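Local coordinates for protein glycerophosphoryl diester phosphodiesterase (Agrobacterium tumefaciens str. C58, PDB 3KS6) that belongs to the glycerophosphoryl diester phosphodiesterase family, adopts a TIM-barrel fold and carries a magnesium ion at an acidic site, at residues A[121-126]-A[149-154]; A[156-161]-A[175-180]. All coordinates share one frame; numbering follows the deposited sequence.

In the fold
Contact 1 joins two outer helices of the TIM barrel near the surface, helix 118-128 and the end of helix 142-151. Contact 2 sets a barrel strand, 156-160, against the end of its outer helix, within the beta-alpha-beta unit 156-160, 162-179, 184-188. They follow in series along the chain, with centres about 18 Å apart, and meet where W149 CD1 lies 3.6 Å from R156 NH2. Helix 142-151 ends in contact 1 and also borders contact 2, where its L142 touches W158 and T176. The magnesium ion, held by E35, D37 and E105, is about 12 Å from the W158 side chain, and the L159 side chain touches the magnesium ligand E105.

Contact 1: A[121-126]-A[149-154]; sequences LVIAGL and WKATTR
I123 meets A151 and T152 through one atom, its terminal methyl CD1, where two neighbouring outer helices of the TIM barrel come together. CD1 is 3.4 Å from A151 CB, tighter than the usual spacing of two methyl carbons, and 4.0 Å from T152 CB. A151 O lies 3.9 Å from I123 CD1, and this methyl therefore rests against the last turn of helix 142-151 and the residue that leaves it. No hydrogen bond crosses between the segments: the join is apolar, small (107 Å² buried over both sides) and close to the surface.

The reach of I123 comes from its torsions. CG1 stands anti to the carbonyl carbon (chi1 -70°), and an extended chi2 of 166° carries CD1 away from helix 118-128 to helix 142-151; the closest CA atoms of the two segments, those of I123 and T152, are 7.8 Å apart. The I123 side chain also touches L132, in the loop that leads to strand 135-139. On the inner side of the same helix, V122 packs on C104, while L126 packs on F102 and F137, tying the helix to two barrel strands. T152 touches F137 as well, so both segments touch strand 135-139, through L126 and T152.

Beyond the helix end, the chain turns toward strand 156-160. R154 touches L132 and F137, and its NE donates to the backbone O of T135. An ST turn shapes the bend: T152 OG1 accepts a nearly straight bond from R154 N, 3.1 Å long with an N-H...O angle of 168°.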
loop_
_atom_site.group_PDB
_atom_site.type_symbol
_atom_site.label_atom_id
_atom_site.label_comp_id
_atom_site.label_asym_id
_atom_site.label_seq_id
_atom_site.Cartn_x
_atom_site.Cartn_y
_atom_site.Cartn_z
ATOM N N LEU A 121 2.848 -17.416 -2.583
ATOM C CA LEU A 121 4.116 -17.013 -3.219
ATOM C C LEU A 121 4.722 -15.777 -2.570
ATOM O O LEU A 121 5.953 -15.660 -2.394
ATOM C CB LEU A 121 3.911 -16.616 -4.681
ATOM C CG LEU A 121 4.364 -17.369 -5.913
ATOM C CD1 LEU A 121 3.397 -18.544 -6.161
ATOM C CD2 LEU A 121 4.396 -16.329 -7.115
ATOM N N VAL A 122 3.859 -14.805 -2.317
ATOM C CA VAL A 122 4.323 -13.555 -1.720
ATOM C C VAL A 122 4.867 -13.797 -0.306
ATOM O O VAL A 122 5.954 -13.312 0.034
ATOM C CB VAL A 122 3.225 -12.435 -1.740
ATOM C CG1 VAL A 122 3.675 -11.228 -0.839
ATOM C CG2 VAL A 122 2.883 -11.992 -3.179
ATOM N N ILE A 123 4.121 -14.534 0.507
ATOM C CA ILE A 123 4.531 -14.826 1.887
ATOM C C ILE A 123 5.883 -15.581 1.862
ATOM O O ILE A 123 6.799 -15.247 2.588
ATOM C CB ILE A 123 3.444 -15.610 2.659
ATOM C CG1 ILE A 123 2.232 -14.703 2.942
ATOM C CG2 ILE A 123 4.018 -16.195 3.964
ATOM C CD1 ILE A 123 1.012 -15.453 3.378
ATOM N N ALA A 124 6.023 -16.544 0.944
ATOM C CA ALA A 124 7.292 -17.287 0.790
ATOM C C ALA A 124 8.447 -16.398 0.382
ATOM O O ALA A 124 9.552 -16.521 0.887
ATOM C CB ALA A 124 7.113 -18.432 -0.229
ATOM N N GLY A 125 8.209 -15.493 -0.546
ATOM C CA GLY A 125 9.242 -14.562 -0.969
ATOM C C GLY A 125 9.660 -13.633 0.140
ATOM O O GLY A 125 10.856 -13.359 0.307
ATOM N N LEU A 126 8.698 -13.110 0.886
ATOM C CA LEU A 126 9.032 -12.264 2.027
ATOM C C LEU A 126 9.840 -13.030 3.102
ATOM O O LEU A 126 10.776 -12.481 3.713
ATOM C CB LEU A 126 7.745 -11.673 2.641
ATOM C CG LEU A 126 7.081 -10.521 1.872
ATOM C CD1 LEU A 126 5.614 -10.246 2.335
ATOM C CD2 LEU A 126 7.909 -9.260 1.845
ATOM N N TRP A 149 -5.822 -14.132 5.989
ATOM C CA TRP A 149 -6.211 -14.513 7.350
ATOM C C TRP A 149 -5.773 -15.961 7.645
ATOM O O TRP A 149 -5.295 -16.278 8.731
ATOM C CB TRP A 149 -7.710 -14.345 7.525
ATOM C CG TRP A 149 -8.247 -14.838 8.813
ATOM C CD1 TRP A 149 -8.201 -14.227 10.040
ATOM C CD2 TRP A 149 -8.893 -16.086 9.008
ATOM N NE1 TRP A 149 -8.794 -15.020 10.978
ATOM C CE2 TRP A 149 -9.223 -16.176 10.371
ATOM C CE3 TRP A 149 -9.213 -17.157 8.150
ATOM C CZ2 TRP A 149 -9.881 -17.297 10.905
ATOM C CZ3 TRP A 149 -9.870 -18.272 8.672
ATOM C CH2 TRP A 149 -10.196 -18.333 10.040
ATOM N N LYS A 150 -5.894 -16.825 6.662
ATOM C CA LYS A 150 -5.533 -18.224 6.852
ATOM C C LYS A 150 -4.038 -18.425 6.792
ATOM O O LYS A 150 -3.511 -19.304 7.468
ATOM C CB LYS A 150 -6.177 -19.105 5.771
ATOM C CG LYS A 150 -7.703 -19.229 5.839
ATOM C CD LYS A 150 -8.191 -20.422 4.989
ATOM C CE LYS A 150 -9.645 -20.830 5.335
ATOM N NZ LYS A 150 -9.791 -21.429 6.715
ATOM N N ALA A 151 -3.365 -17.625 5.964
ATOM C CA ALA A 151 -1.950 -17.803 5.651
ATOM C C ALA A 151 -0.934 -17.128 6.563
ATOM O O ALA A 151 0.223 -17.554 6.598
ATOM C CB ALA A 151 -1.681 -17.330 4.223
ATOM N N THR A 152 -1.302 -16.048 7.241
ATOM C CA THR A 152 -0.313 -15.290 8.005
ATOM C C THR A 152 -0.941 -14.668 9.217
ATOM O O THR A 152 -2.141 -14.384 9.221
ATOM C CB THR A 152 0.386 -14.189 7.133
ATOM O OG1 THR A 152 1.446 -13.584 7.881
ATOM C CG2 THR A 152 -0.583 -13.083 6.665
ATOM N N THR A 153 -0.123 -14.518 10.254
ATOM C CA THR A 153 -0.516 -13.852 11.465
ATOM C C THR A 153 -0.130 -12.377 11.408
ATOM O O THR A 153 -0.401 -11.649 12.357
ATOM C CB THR A 153 0.182 -14.487 12.675
ATOM O OG1 THR A 153 1.591 -14.507 12.416
ATOM C CG2 THR A 153 -0.314 -15.902 12.849
ATOM N N ARG A 154 0.497 -11.932 10.308
ATOM C CA ARG A 154 0.837 -10.519 10.143
ATOM C C ARG A 154 -0.402 -9.635 10.101
ATOM O O ARG A 154 -1.470 -10.101 9.751
ATOM C CB ARG A 154 1.695 -10.289 8.883
ATOM C CG ARG A 154 3.082 -11.010 8.899
ATOM C CD ARG A 154 3.901 -10.599 10.124
ATOM N NE ARG A 154 4.048 -9.152 10.179
ATOM C CZ ARG A 154 4.355 -8.435 11.264
ATOM N NH1 ARG A 154 4.575 -9.001 12.435
ATOM N NH2 ARG A 154 4.427 -7.123 11.170
#

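Contact 2: A[156-161]-A[175-180]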
loop_
_atom_site.group_PDB
_atom_site.type_symbol
_atom_site.label_atom_id
_atom_site.label_comp_id
_atom_site.label_asym_id
_atom_site.label_seq_id
_atom_site.Cartn_x
_atom_site.Cartn_y
_atom_site.Cartn_z
ATOM N N ARG A 156 -3.307 -7.243 8.933
ATOM C CA ARG A 156 -4.039 -7.045 7.684
ATOM C C ARG A 156 -4.932 -5.808 7.796
ATOM O O ARG A 156 -5.466 -5.520 8.886
ATOM C CB ARG A 156 -4.944 -8.248 7.398
ATOM C CG ARG A 156 -4.229 -9.573 7.133
ATOM C CD ARG A 156 -5.125 -10.801 7.436
ATOM N NE ARG A 156 -5.345 -11.023 8.884
ATOM C CZ ARG A 156 -6.512 -10.887 9.530
ATOM N NH1 ARG A 156 -7.626 -10.607 8.887
ATOM N NH2 ARG A 156 -6.569 -11.071 10.846
ATOM N N LEU A 157 -5.121 -5.110 6.674
ATOM C CA LEU A 157 -6.098 -4.030 6.614
ATOM C C LEU A 157 -6.854 -4.086 5.282
ATOM O O LEU A 157 -6.252 -4.301 4.232
ATOM C CB LEU A 157 -5.487 -2.656 6.861
ATOM C CG LEU A 157 -4.702 -1.967 5.760
ATOM C CD1 LEU A 157 -5.580 -1.099 4.906
ATOM C CD2 LEU A 157 -3.556 -1.120 6.306
ATOM N N TRP A 158 -8.163 -3.860 5.380
ATOM C CA TRP A 158 -9.070 -3.872 4.240
ATOM C C TRP A 158 -9.215 -2.470 3.706
ATOM O O TRP A 158 -9.596 -1.528 4.414
ATOM C CB TRP A 158 -10.412 -4.458 4.650
ATOM C CG TRP A 158 -11.382 -4.576 3.496
ATOM C CD1 TRP A 158 -11.094 -4.816 2.201
ATOM C CD2 TRP A 158 -12.806 -4.459 3.588
ATOM N NE1 TRP A 158 -12.256 -4.828 1.451
ATOM C CE2 TRP A 158 -13.318 -4.601 2.292
ATOM C CE3 TRP A 158 -13.690 -4.253 4.653
ATOM C CZ2 TRP A 158 -14.693 -4.559 2.023
ATOM C CZ3 TRP A 158 -15.027 -4.196 4.389
ATOM C CH2 TRP A 158 -15.526 -4.357 3.091
ATOM N N LEU A 159 -8.870 -2.331 2.437
ATOM C CA LEU A 159 -9.025 -1.082 1.701
ATOM C C LEU A 159 -10.426 -1.023 1.168
ATOM O O LEU A 159 -10.861 -1.903 0.382
ATOM C CB LEU A 159 -8.036 -1.048 0.546
ATOM C CG LEU A 159 -6.549 -1.055 0.973
ATOM C CD1 LEU A 159 -5.623 -1.374 -0.230
ATOM C CD2 LEU A 159 -6.235 0.292 1.586
ATOM N N VAL A 160 -11.138 0.007 1.612
ATOM C CA VAL A 160 -12.577 0.201 1.301
ATOM C C VAL A 160 -12.707 1.375 0.329
ATOM O O VAL A 160 -12.487 2.558 0.690
ATOM C CB VAL A 160 -13.344 0.456 2.592
ATOM C CG1 VAL A 160 -14.848 0.743 2.310
ATOM C CG2 VAL A 160 -13.188 -0.740 3.566
ATOM N N SER A 161 -13.038 1.068 -0.922
ATOM C CA SER A 161 -13.149 2.076 -1.968
ATOM C C SER A 161 -14.325 3.025 -1.719
ATOM O O SER A 161 -15.294 2.651 -1.043
ATOM C CB SER A 161 -13.353 1.415 -3.321
ATOM O OG SER A 161 -14.589 0.714 -3.313
ATOM N N GLU A 175 -19.845 -4.111 9.638
ATOM C CA GLU A 175 -20.379 -5.482 9.784
ATOM C C GLU A 175 -19.462 -6.490 9.096
ATOM O O GLU A 175 -19.096 -7.538 9.648
ATOM C CB GLU A 175 -21.732 -5.637 9.046
ATOM C CG GLU A 175 -22.963 -4.980 9.643
ATOM C CD GLU A 175 -24.163 -4.940 8.665
ATOM O OE1 GLU A 175 -24.122 -5.561 7.555
ATOM O OE2 GLU A 175 -25.158 -4.264 9.025
ATOM N N THR A 176 -19.151 -6.156 7.851
ATOM C CA THR A 176 -18.415 -7.009 6.960
ATOM C C THR A 176 -16.997 -7.250 7.441
ATOM O O THR A 176 -16.503 -8.395 7.481
ATOM C CB THR A 176 -18.426 -6.415 5.533
ATOM O OG1 THR A 176 -19.789 -6.245 5.123
ATOM C CG2 THR A 176 -17.683 -7.332 4.560
ATOM N N ALA A 177 -16.338 -6.183 7.858
ATOM C CA ALA A 177 -15.004 -6.320 8.416
ATOM C C ALA A 177 -15.019 -7.250 9.641
ATOM O O ALA A 177 -14.196 -8.144 9.748
ATOM C CB ALA A 177 -14.423 -4.933 8.786
ATOM N N ILE A 178 -15.968 -7.062 10.545
ATOM C CA ILE A 178 -16.055 -7.871 11.740
ATOM C C ILE A 178 -16.288 -9.348 11.395
ATOM O O ILE A 178 -15.624 -10.230 11.965
ATOM C CB ILE A 178 -17.143 -7.327 12.705
ATOM C CG1 ILE A 178 -16.658 -5.978 13.289
ATOM C CG2 ILE A 178 -17.428 -8.333 13.836
ATOM C CD1 ILE A 178 -17.768 -5.211 14.005
ATOM N N ALA A 179 -17.197 -9.598 10.453
ATOM C CA ALA A 179 -17.568 -10.953 10.024
ATOM C C ALA A 179 -16.365 -11.679 9.432
ATOM O O ALA A 179 -16.253 -12.922 9.510
ATOM C CB ALA A 179 -18.667 -10.896 9.024
ATOM N N HIS A 180 -15.466 -10.905 8.852
ATOM C CA HIS A 180 -14.243 -11.444 8.248
ATOM C C HIS A 180 -12.964 -11.344 9.107
ATOM O O HIS A 180 -11.833 -11.576 8.608
ATOM C CB HIS A 180 -14.050 -10.730 6.946
ATOM C CG HIS A 180 -14.981 -11.213 5.879
ATOM N ND1 HIS A 180 -14.577 -12.108 4.906
ATOM C CD2 HIS A 180 -16.295 -10.981 5.662
ATOM C CE1 HIS A 180 -15.598 -12.369 4.109
ATOM N NE2 HIS A 180 -16.655 -11.704 4.548
#
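A chi1 of -177° sets W158 CG opposite the backbone N and swings the indole out from strand 156-160 to helix 162-179, where T176 turns CG2 to meet it, chi1 of -57° placing that methyl anti to the threonine N. T176 CG2 lies 4.0 Å from W158 CH2 and 4.1 Å from CZ3, approaching the six-membered ring at a slant. A177 continues the patch, its CB 4.3 Å from W158 CE3. Strand and returning helix belong to one beta-alpha-beta unit of the TIM barrel, completed by strand 184-188, and the indole is part of the filling between them. V160 CG2 covers one face of the ring, 3.7 Å above its plane and displaced toward the rim; V173 and L142 also touch the indole, the latter from helix 142-151.

At the start of the strand, R156 reaches the C-terminal end of the helix. Its NH1 is 4.3 Å from H180 O, too far for a bond, and donates instead to the O of the next residue, S181. H180 ND1 and D146 OD1 of helix 142-151 are hydrogen-bonded.

The polar atoms of W158 and T176 bond outside the two segments: W158 NE1 to F140 O, and T176 OG1 to A172 O within its own helix. The contact of W158 with T176 and A177 is thus mainly van der Waals, while the NE1 bond probably helps fix the rotation of the indole.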